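Local coordinates for protein cysteine synthase (Fusobacterium nucleatum subsp. nucleatum strain ATCC 25586, PDB 5XEM) that probably makes L-cysteine from O-acetyl-L-serine and sulfide, using pyridoxal 5'-phosphate, and produces hydrogen sulfide, at residues T160-L165 with K193-N198; K166-K171 with K291-S296; D173-G178 with G183-T188. All coordinates share one frame; numbering follows the deposited sequence.

Interaction 1: residues T160-L165 with K193-N198; sequences TAEEIL and KEKLPN
Leu165 reaches across from the end of helix 151-167 and sets its two methyl groups against two successive residues, Lys195 and Leu196, at the end of helix 183-195. With CG set beside the backbone N (chi1 -69°), the isobutyl group spreads its branches so that each finds a separate partner. CD2 lies 3.6 Å from Leu196 CD1, and the two leucines slide past each other in opposite directions. The other methyl, CD1, sits against the aliphatic root of Lys195, 3.7 Å from CG and 4.0 Å from CB, the lysine crossing the leucine at about a right angle. Leu196, the first residue to leave helical geometry, also takes part: its CB is directed toward the other segment, CD1 makes the contact, and Val172 packs on it as well. Leu192, one turn earlier, and Asn170 also touch Leu165, which is buried.

Toward solvent the contact is looser. Lys195 bends at chi2 (-61°), and its outer chain passes Glu162, whose OE2 comes no nearer than 4.3 Å, to Lys195 CE. The charged atoms, Glu162 OE2 and Lys195 NZ, are 5.1 Å apart and form no salt bridge; the carboxylate instead pairs with Lys191, one turn before Lys195 on helix 183-195. Any attraction to Lys195 is therefore probably long-range and weak.

The pairing illustrates how two helices lying on one face of a sheet can close against each other at their ends. No hydrogen bond spans the two segments, and only 146 Å² is buried between them. The chemistry is that of a small apolar seam with a charged fringe: methyl packing supplies the direct cohesion, whereas the ammonium group of Lys195 adds at most a diffuse electrostatic term.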
loop_
_atom_site.group_PDB
_atom_site.type_symbol
_atom_site.label_atom_id
_atom_site.label_comp_id
_atom_site.label_asym_id
_atom_site.label_seq_id
_atom_site.Cartn_x
_atom_site.Cartn_y
_atom_site.Cartn_z
ATOM N N THR A 160 -2.986 17.219 7.114
ATOM C CA THR A 160 -4.159 16.318 7.239
ATOM C C THR A 160 -5.490 17.069 7.321
ATOM O O THR A 160 -6.460 16.801 6.558
ATOM C CB THR A 160 -3.999 15.412 8.483
ATOM O OG1 THR A 160 -2.701 14.815 8.471
ATOM C CG2 THR A 160 -5.040 14.288 8.482
ATOM N N ALA A 161 -5.558 18.001 8.261
ATOM C CA ALA A 161 -6.770 18.820 8.459
ATOM C C ALA A 161 -7.144 19.668 7.239
ATOM O O ALA A 161 -8.330 19.767 6.901
ATOM C CB ALA A 161 -6.635 19.718 9.681
ATOM N N GLU A 162 -6.149 20.256 6.599
ATOM C CA GLU A 162 -6.386 21.073 5.404
ATOM C C GLU A 162 -6.939 20.257 4.255
ATOM O O GLU A 162 -7.793 20.742 3.505
ATOM C CB GLU A 162 -5.134 21.841 4.982
ATOM C CG GLU A 162 -4.689 22.920 5.967
ATOM C CD GLU A 162 -5.629 24.132 6.071
ATOM O OE1 GLU A 162 -6.602 24.243 5.295
ATOM O OE2 GLU A 162 -5.406 24.980 6.963
ATOM N N GLU A 163 -6.467 19.016 4.109
ATOM C CA GLU A 163 -6.951 18.150 3.067
ATOM C C GLU A 163 -8.388 17.755 3.299
ATOM O O GLU A 163 -9.161 17.670 2.353
ATOM C CB GLU A 163 -6.050 16.905 2.948
ATOM C CG GLU A 163 -4.607 17.239 2.595
ATOM C CD GLU A 163 -3.682 16.048 2.780
ATOM O OE1 GLU A 163 -4.215 14.928 2.908
ATOM O OE2 GLU A 163 -2.446 16.232 2.804
ATOM N N ILE A 164 -8.757 17.520 4.553
ATOM C CA ILE A 164 -10.130 17.204 4.925
ATOM C C ILE A 164 -11.040 18.405 4.606
ATOM O O ILE A 164 -12.092 18.240 3.975
ATOM C CB ILE A 164 -10.220 16.857 6.425
ATOM C CG1 ILE A 164 -9.555 15.494 6.693
ATOM C CG2 ILE A 164 -11.671 16.846 6.894
ATOM C CD1 ILE A 164 -9.356 15.237 8.199
ATOM N N LEU A 165 -10.603 19.601 5.006
ATOM C CA LEU A 165 -11.368 20.832 4.748
ATOM C C LEU A 165 -11.544 21.041 3.248
ATOM O O LEU A 165 -12.660 21.332 2.765
ATOM C CB LEU A 165 -10.691 22.044 5.405
ATOM C CG LEU A 165 -10.735 22.065 6.938
ATOM C CD1 LEU A 165 -9.841 23.168 7.487
ATOM C CD2 LEU A 165 -12.171 22.208 7.431
ATOM N N LYS A 193 -11.273 22.831 14.347
ATOM C CA LYS A 193 -12.041 23.655 15.271
ATOM C C LYS A 193 -11.712 25.145 15.121
ATOM O O LYS A 193 -12.567 25.997 15.410
ATOM C CB LYS A 193 -11.833 23.191 16.715
ATOM C CG LYS A 193 -12.763 22.058 17.073
ATOM C CD LYS A 193 -12.672 21.589 18.520
ATOM C CE LYS A 193 -13.891 20.736 18.831
ATOM N NZ LYS A 193 -13.898 19.995 20.127
ATOM N N GLU A 194 -10.512 25.468 14.654
ATOM C CA GLU A 194 -10.199 26.865 14.315
ATOM C C GLU A 194 -11.016 27.364 13.126
ATOM O O GLU A 194 -11.493 28.497 13.146
ATOM C CB GLU A 194 -8.722 27.065 14.059
ATOM C CG GLU A 194 -7.919 27.108 15.336
ATOM C CD GLU A 194 -6.429 27.065 15.111
ATOM O OE1 GLU A 194 -5.964 27.051 13.953
ATOM O OE2 GLU A 194 -5.704 27.071 16.123
ATOM N N LYS A 195 -11.200 26.516 12.114
ATOM C CA LYS A 195 -11.915 26.896 10.890
ATOM C C LYS A 195 -13.420 26.646 10.969
ATOM O O LYS A 195 -14.187 27.330 10.300
ATOM C CB LYS A 195 -11.361 26.128 9.683
ATOM C CG LYS A 195 -9.882 26.329 9.407
ATOM C CD LYS A 195 -9.533 27.778 9.097
ATOM C CE LYS A 195 -8.298 27.889 8.213
ATOM N NZ LYS A 195 -7.977 29.315 7.897
ATOM N N LEU A 196 -13.834 25.654 11.760
ATOM C CA LEU A 196 -15.222 25.260 11.918
ATOM C C LEU A 196 -15.537 25.155 13.414
ATOM O O LEU A 196 -15.369 24.099 14.023
ATOM C CB LEU A 196 -15.490 23.907 11.225
ATOM C CG LEU A 196 -15.088 23.786 9.754
ATOM C CD1 LEU A 196 -15.209 22.340 9.280
ATOM C CD2 LEU A 196 -15.936 24.701 8.885
ATOM N N PRO A 197 -16.020 26.250 14.026
ATOM C CA PRO A 197 -16.211 26.235 15.485
ATOM C C PRO A 197 -17.334 25.326 16.011
ATOM O O PRO A 197 -17.342 25.021 17.206
ATOM C CB PRO A 197 -16.513 27.698 15.801
ATOM C CG PRO A 197 -17.182 28.211 14.564
ATOM C CD PRO A 197 -16.453 27.528 13.423
ATOM N N ASN A 198 -18.254 24.889 15.146
ATOM C CA ASN A 198 -19.312 23.948 15.547
ATOM C C ASN A 198 -18.961 22.454 15.330
ATOM O O ASN A 198 -19.766 21.574 15.654
ATOM C CB ASN A 198 -20.625 24.250 14.812
ATOM C CG ASN A 198 -21.181 25.637 15.129
ATOM O OD1 ASN A 198 -21.170 26.089 16.283
ATOM N ND2 ASN A 198 -21.659 26.316 14.099
#

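Interaction 2: residues K166-K171 with K291-S296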
loop_
_atom_site.group_PDB
_atom_site.type_symbol
_atom_site.label_atom_id
_atom_site.label_comp_id
_atom_site.label_asym_id
_atom_site.label_seq_id
_atom_site.Cartn_x
_atom_site.Cartn_y
_atom_site.Cartn_z
ATOM N N LYS A 166 -10.467 20.835 2.502
ATOM C CA LYS A 166 -10.483 21.094 1.056
ATOM C C LYS A 166 -11.385 20.108 0.368
ATOM O O LYS A 166 -12.211 20.497 -0.467
ATOM C CB LYS A 166 -9.072 21.029 0.445
ATOM C CG LYS A 166 -9.008 21.340 -1.064
ATOM C CD LYS A 166 -7.595 21.198 -1.631
ATOM C CE LYS A 166 -7.210 19.747 -1.921
ATOM N NZ LYS A 166 -6.826 18.939 -0.719
ATOM N N ASP A 167 -11.249 18.826 0.705
ATOM C CA ASP A 167 -11.959 17.769 -0.035
ATOM C C ASP A 167 -13.466 17.778 0.224
ATOM O O ASP A 167 -14.251 17.336 -0.625
ATOM C CB ASP A 167 -11.398 16.382 0.298
ATOM C CG ASP A 167 -10.057 16.111 -0.379
ATOM O OD1 ASP A 167 -9.656 16.909 -1.246
ATOM O OD2 ASP A 167 -9.408 15.087 -0.044
ATOM N N LEU A 168 -13.866 18.237 1.401
ATOM C CA LEU A 168 -15.301 18.335 1.740
ATOM C C LEU A 168 -15.805 19.774 1.661
ATOM O O LEU A 168 -16.904 20.061 2.136
ATOM C CB LEU A 168 -15.574 17.764 3.127
ATOM C CG LEU A 168 -15.612 16.235 3.239
ATOM C CD1 LEU A 168 -15.649 15.809 4.694
ATOM C CD2 LEU A 168 -16.816 15.672 2.506
ATOM N N ASN A 169 -15.004 20.666 1.071
ATOM C CA ASN A 169 -15.378 22.072 0.850
ATOM C C ASN A 169 -15.901 22.719 2.130
ATOM O O ASN A 169 -16.987 23.315 2.170
ATOM C CB ASN A 169 -16.395 22.165 -0.295
ATOM C CG ASN A 169 -16.604 23.581 -0.782
ATOM O OD1 ASN A 169 -15.711 24.418 -0.695
ATOM N ND2 ASN A 169 -17.797 23.854 -1.312
ATOM N N ASN A 170 -15.108 22.574 3.187
ATOM C CA ASN A 170 -15.414 23.104 4.511
ATOM C C ASN A 170 -16.715 22.655 5.137
ATOM O O ASN A 170 -17.198 23.309 6.055
ATOM C CB ASN A 170 -15.355 24.632 4.494
ATOM C CG ASN A 170 -14.007 25.135 4.097
ATOM O OD1 ASN A 170 -12.989 24.600 4.526
ATOM N ND2 ASN A 170 -13.980 26.152 3.250
ATOM N N LYS A 171 -17.255 21.530 4.679
ATOM C CA LYS A 171 -18.469 20.969 5.255
ATOM C C LYS A 171 -18.145 19.692 6.009
ATOM O O LYS A 171 -18.227 18.581 5.474
ATOM C CB LYS A 171 -19.512 20.723 4.168
ATOM C CG LYS A 171 -19.997 22.004 3.499
ATOM C CD LYS A 171 -20.873 22.874 4.407
ATOM C CE LYS A 171 -22.368 22.528 4.332
ATOM N NZ LYS A 171 -22.802 21.260 5.011
ATOM N N LYS A 291 -21.852 15.073 8.310
ATOM C CA LYS A 291 -20.699 14.653 7.513
ATOM C C LYS A 291 -19.634 14.288 8.529
ATOM O O LYS A 291 -19.152 15.149 9.299
ATOM C CB LYS A 291 -20.256 15.763 6.583
ATOM C CG LYS A 291 -21.250 16.020 5.452
ATOM C CD LYS A 291 -20.610 16.801 4.316
ATOM C CE LYS A 291 -21.622 17.269 3.277
ATOM N NZ LYS A 291 -21.839 16.289 2.176
ATOM N N ILE A 292 -19.318 12.998 8.569
ATOM C CA ILE A 292 -18.460 12.439 9.615
ATOM C C ILE A 292 -17.191 11.955 8.933
ATOM O O ILE A 292 -17.273 11.179 7.982
ATOM C CB ILE A 292 -19.126 11.252 10.332
ATOM C CG1 ILE A 292 -20.495 11.656 10.913
ATOM C CG2 ILE A 292 -18.204 10.700 11.425
ATOM C CD1 ILE A 292 -21.154 10.577 11.756
ATOM N N VAL A 293 -16.042 12.438 9.391
ATOM C CA VAL A 293 -14.745 11.979 8.842
ATOM C C VAL A 293 -14.058 11.095 9.856
ATOM O O VAL A 293 -13.960 11.457 11.049
ATOM C CB VAL A 293 -13.824 13.146 8.461
ATOM C CG1 VAL A 293 -12.459 12.623 7.984
ATOM C CG2 VAL A 293 -14.458 14.010 7.368
ATOM N N VAL A 294 -13.624 9.916 9.391
ATOM C CA VAL A 294 -12.891 8.956 10.191
ATOM C C VAL A 294 -11.481 8.872 9.592
ATOM O O VAL A 294 -11.331 8.671 8.388
ATOM C CB VAL A 294 -13.563 7.567 10.127
ATOM C CG1 VAL A 294 -12.667 6.449 10.674
ATOM C CG2 VAL A 294 -14.888 7.628 10.872
ATOM N N LEU A 295 -10.464 9.044 10.423
ATOM C CA LEU A 295 -9.110 8.865 9.972
ATOM C C LEU A 295 -8.788 7.382 10.053
ATOM O O LEU A 295 -8.874 6.810 11.114
ATOM C CB LEU A 295 -8.132 9.669 10.817
ATOM C CG LEU A 295 -6.733 9.795 10.200
ATOM C CD1 LEU A 295 -6.731 10.865 9.107
ATOM C CD2 LEU A 295 -5.690 10.086 11.236
ATOM N N SER A 296 -8.450 6.780 8.914
ATOM C CA SER A 296 -7.889 5.424 8.843
ATOM C C SER A 296 -6.375 5.548 8.901
ATOM O O SER A 296 -5.745 5.971 7.911
ATOM C CB SER A 296 -8.273 4.714 7.546
ATOM O OG SER A 296 -7.526 3.506 7.373
#
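Leu168 and Val293 meet tip to tip, with Leu168 CD1 only 3.4 Å from Val293 CG2, tighter than carbon atoms usually pack. In Val293, chi1 of 176° puts CG1 anti to the backbone N and leaves CG2 anti to the carbonyl carbon, facing Leu168, which lies just past the end of helix 151-167 with its CB directed toward the strand. Leu19 touches both residues, and Leu6 of the second subunit packs on Leu168, so this apolar point also borders the dimer partner.

At the strand's beginning, two lysines take contrasting shapes. Lys291 runs almost straight from CB to CE and turns only at its last bond (chi4 -90°), which lets its methylenes pass along the backbone carbonyl of Lys171; CD is 3.2 Å from Lys171 O. Lys171 instead curls through three successive bends, and its CB rests 4.1 Å from Lys291 CD. The ammonium groups stay apart, with 5.8 Å between Lys171 NZ and Lys291 NZ, and Lys291 NZ is engaged by Glu31 in a salt bridge.

A Schellman motif with Asn169 as its C-prime residue ends the helix, and a type I' turn from Leu168 to Lys171 carries the chain back past the strand. No hydrogen bond crosses the contact, and Lys171 O is buried without a polar partner in the model, which implies that the lysine methylenes lying against this carbonyl shield it rather than satisfy it.

Interaction 3: residues D173-G178 with G183-T188. With PLP (pyridoxal-5'-phosphate), chain D.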
loop_
_atom_site.group_PDB
_atom_site.type_symbol
_atom_site.label_atom_id
_atom_site.label_comp_id
_atom_site.label_asym_id
_atom_site.label_seq_id
_atom_site.Cartn_x
_atom_site.Cartn_y
_atom_site.Cartn_z
ATOM N N ASP A 173 -18.913 18.023 9.912
ATOM C CA ASP A 173 -19.639 18.083 11.189
ATOM C C ASP A 173 -18.972 17.343 12.324
ATOM O O ASP A 173 -19.034 17.790 13.472
ATOM C CB ASP A 173 -21.042 17.522 10.994
ATOM C CG ASP A 173 -21.826 18.327 9.999
ATOM O OD1 ASP A 173 -21.948 19.549 10.213
ATOM O OD2 ASP A 173 -22.271 17.748 8.986
ATOM N N VAL A 174 -18.321 16.220 12.011
ATOM C CA VAL A 174 -17.727 15.384 13.044
ATOM C C VAL A 174 -16.378 14.784 12.528
ATOM O O VAL A 174 -16.261 14.461 11.376
ATOM C CB VAL A 174 -18.682 14.241 13.429
ATOM C CG1 VAL A 174 -18.068 13.397 14.538
ATOM C CG2 VAL A 174 -20.062 14.778 13.879
ATOM N N PHE A 175 -15.379 14.706 13.396
ATOM C CA PHE A 175 -14.092 14.084 13.078
ATOM C C PHE A 175 -13.826 13.096 14.199
ATOM O O PHE A 175 -13.944 13.452 15.375
ATOM C CB PHE A 175 -12.993 15.158 13.010
ATOM C CG PHE A 175 -11.588 14.606 12.939
ATOM C CD1 PHE A 175 -11.169 13.910 11.814
ATOM C CD2 PHE A 175 -10.688 14.803 13.987
ATOM C CE1 PHE A 175 -9.881 13.389 11.730
ATOM C CE2 PHE A 175 -9.395 14.300 13.906
ATOM C CZ PHE A 175 -9.000 13.580 12.778
ATOM N N ILE A 176 -13.502 11.844 13.851
ATOM C CA ILE A 176 -13.292 10.796 14.833
ATOM C C ILE A 176 -11.959 10.161 14.479
ATOM O O ILE A 176 -11.749 9.802 13.317
ATOM C CB ILE A 176 -14.447 9.760 14.858
ATOM C CG1 ILE A 176 -15.727 10.444 15.383
ATOM C CG2 ILE A 176 -14.075 8.563 15.737
ATOM C CD1 ILE A 176 -17.012 9.678 15.221
ATOM N N CYS A 177 -11.072 10.042 15.477
ATOM C CA CYS A 177 -9.699 9.605 15.257
ATOM C C CYS A 177 -9.191 8.729 16.400
ATOM O O CYS A 177 -9.396 9.048 17.583
ATOM C CB CYS A 177 -8.801 10.837 15.109
ATOM S SG CYS A 177 -7.124 10.509 14.546
ATOM N N GLY A 178 -8.532 7.626 16.051
ATOM C CA GLY A 178 -7.938 6.762 17.047
ATOM C C GLY A 178 -6.739 7.426 17.687
ATOM O O GLY A 178 -6.121 8.286 17.071
ATOM N N GLY A 183 -1.470 12.516 18.686
ATOM C CA GLY A 183 -1.036 13.588 17.797
ATOM C C GLY A 183 -1.899 13.774 16.594
ATOM O O GLY A 183 -2.208 14.918 16.222
ATOM N N SER A 184 -2.278 12.692 15.928
ATOM C CA SER A 184 -3.149 12.846 14.757
ATOM C C SER A 184 -4.500 13.423 15.176
ATOM O O SER A 184 -5.019 14.337 14.502
ATOM C CB SER A 184 -3.305 11.543 13.951
ATOM O OG SER A 184 -3.762 10.506 14.779
ATOM N N PHE A 185 -5.082 12.905 16.264
ATOM C CA PHE A 185 -6.315 13.499 16.769
ATOM C C PHE A 185 -6.135 14.993 17.072
ATOM O O PHE A 185 -6.952 15.849 16.647
ATOM C CB PHE A 185 -6.810 12.805 18.050
ATOM C CG PHE A 185 -7.875 13.604 18.749
ATOM C CD1 PHE A 185 -9.151 13.684 18.200
ATOM C CD2 PHE A 185 -7.588 14.331 19.877
ATOM C CE1 PHE A 185 -10.118 14.474 18.776
ATOM C CE2 PHE A 185 -8.569 15.124 20.482
ATOM C CZ PHE A 185 -9.827 15.190 19.918
ATOM N N SER A 186 -5.108 15.294 17.863
ATOM C CA SER A 186 -5.022 16.628 18.476
ATOM C C SER A 186 -4.633 17.689 17.443
ATOM O O SER A 186 -5.174 18.773 17.451
ATOM C CB SER A 186 -4.062 16.620 19.659
ATOM O OG SER A 186 -4.460 15.621 20.611
ATOM N N GLY A 187 -3.721 17.360 16.526
ATOM C CA GLY A 187 -3.326 18.310 15.512
ATOM C C GLY A 187 -4.420 18.556 14.488
ATOM O O GLY A 187 -4.685 19.698 14.097
ATOM N N THR A 188 -5.090 17.488 14.053
ATOM C CA THR A 188 -6.147 17.641 13.080
ATOM C C THR A 188 -7.338 18.379 13.703
ATOM O O THR A 188 -7.872 19.303 13.080
ATOM C CB THR A 188 -6.602 16.292 12.526
ATOM O OG1 THR A 188 -5.444 15.533 12.125
ATOM C CG2 THR A 188 -7.553 16.490 11.330
HETATM N N1 PLP D . -3.334 3.463 14.536
HETATM C C2 PLP D . -2.136 2.951 14.213
HETATM C C2A PLP D . -2.051 1.763 13.254
HETATM C C3 PLP D . -0.949 3.506 14.725
HETATM O O3 PLP D . 0.251 2.981 14.370
HETATM C C4 PLP D . -1.009 4.593 15.594
HETATM C C4A PLP D . 0.247 5.219 16.175
HETATM C C5 PLP D . -2.276 5.104 15.906
HETATM C C6 PLP D . -3.413 4.519 15.351
HETATM C C5A PLP D . -2.474 6.289 16.825
HETATM O O4P PLP D . -2.026 7.524 16.160
HETATM P P PLP D . -1.446 8.803 16.976
HETATM O O1P PLP D . -1.342 9.915 16.090
HETATM O O2P PLP D . -0.193 8.325 17.529
HETATM O O3P PLP D . -2.416 8.975 18.091
HETATM O O HOH W 1 -4.538 10.622 17.740
#
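Cys177, near the end of strand 174-178, presses its side chain against the first turn of helix 183-195. Its CB meets Phe185 first, 4.1 Å from that residue's CB and at the edge of its ring. One bond further, SG stands opposite the backbone N (chi1 -170°), which brings the sulfur to the helix start: 3.4 Å from Ser184 OG and 3.6 Å from Phe185 N.

The same Ser184 OG also reaches the cofactor. The serine's backbone N donates to PLP O1P over 2.9 Å (N-H...O angle 159°), and its OG donates to the same oxygen at 2.8 Å, so one residue grips one phosphate oxygen twice. A bridging water accepts from Phe185 N and donates both to Gly178 O and to PLP O3P, tying strand end, helix start and phosphate together. Gly180, Thr181 and Gly182 in the intervening loop also bond to PLP. The N-terminal end of the helix, positive in its dipole and offering Ser184 N-H, would be expected to favour the anion.

Deeper in the core, Thr188 sets CG2 over one face of the Phe175 ring, a CH-pi contact 3.9 Å from the centroid and displaced toward the rim. Its OG1 is held by Ser184 O at 2.7 Å, a carbonyl that also accepts from Thr188 N. Ser184 O and Phe185 O lie at the edge of the Phe175 ring.

This is the opening strand-turn-helix of a beta-alpha-beta unit completed by strand 200-206, here applied to phosphate binding. The strand and helix segments run nearly antiparallel, at 153°. Strand 174-178 lies between strands 291-296 and 200-206; helix 183-195 packs beside helix 151-167 on one face of the sheet, while Ile176 turns away toward helix 269-284.

How the interactions relate
The three contacts are linked by shared helices and a common sheet: interactions 1 and 2 both use helix 151-167, interactions 1 and 3 both use helix 183-195, and strands 291-296 and 174-178 are neighbours, with Val293 N 2.8 Å from Val174 O. Asn170 N lies 2.8 Å from Leu165 O, the Schellman closure joining interactions 1 and 2. Along the chain, interaction 3 nests within the loops closed by the other two. In space, Ile164 CD1 approaches Thr188 CG2 at 3.8 Å. Among the three, the PLP contacts belong to interaction 3; the centre of interaction 1 is about 10 Å from its centre, and the Val293 side chain of interaction 2 is about 11 Å from that of Ser184.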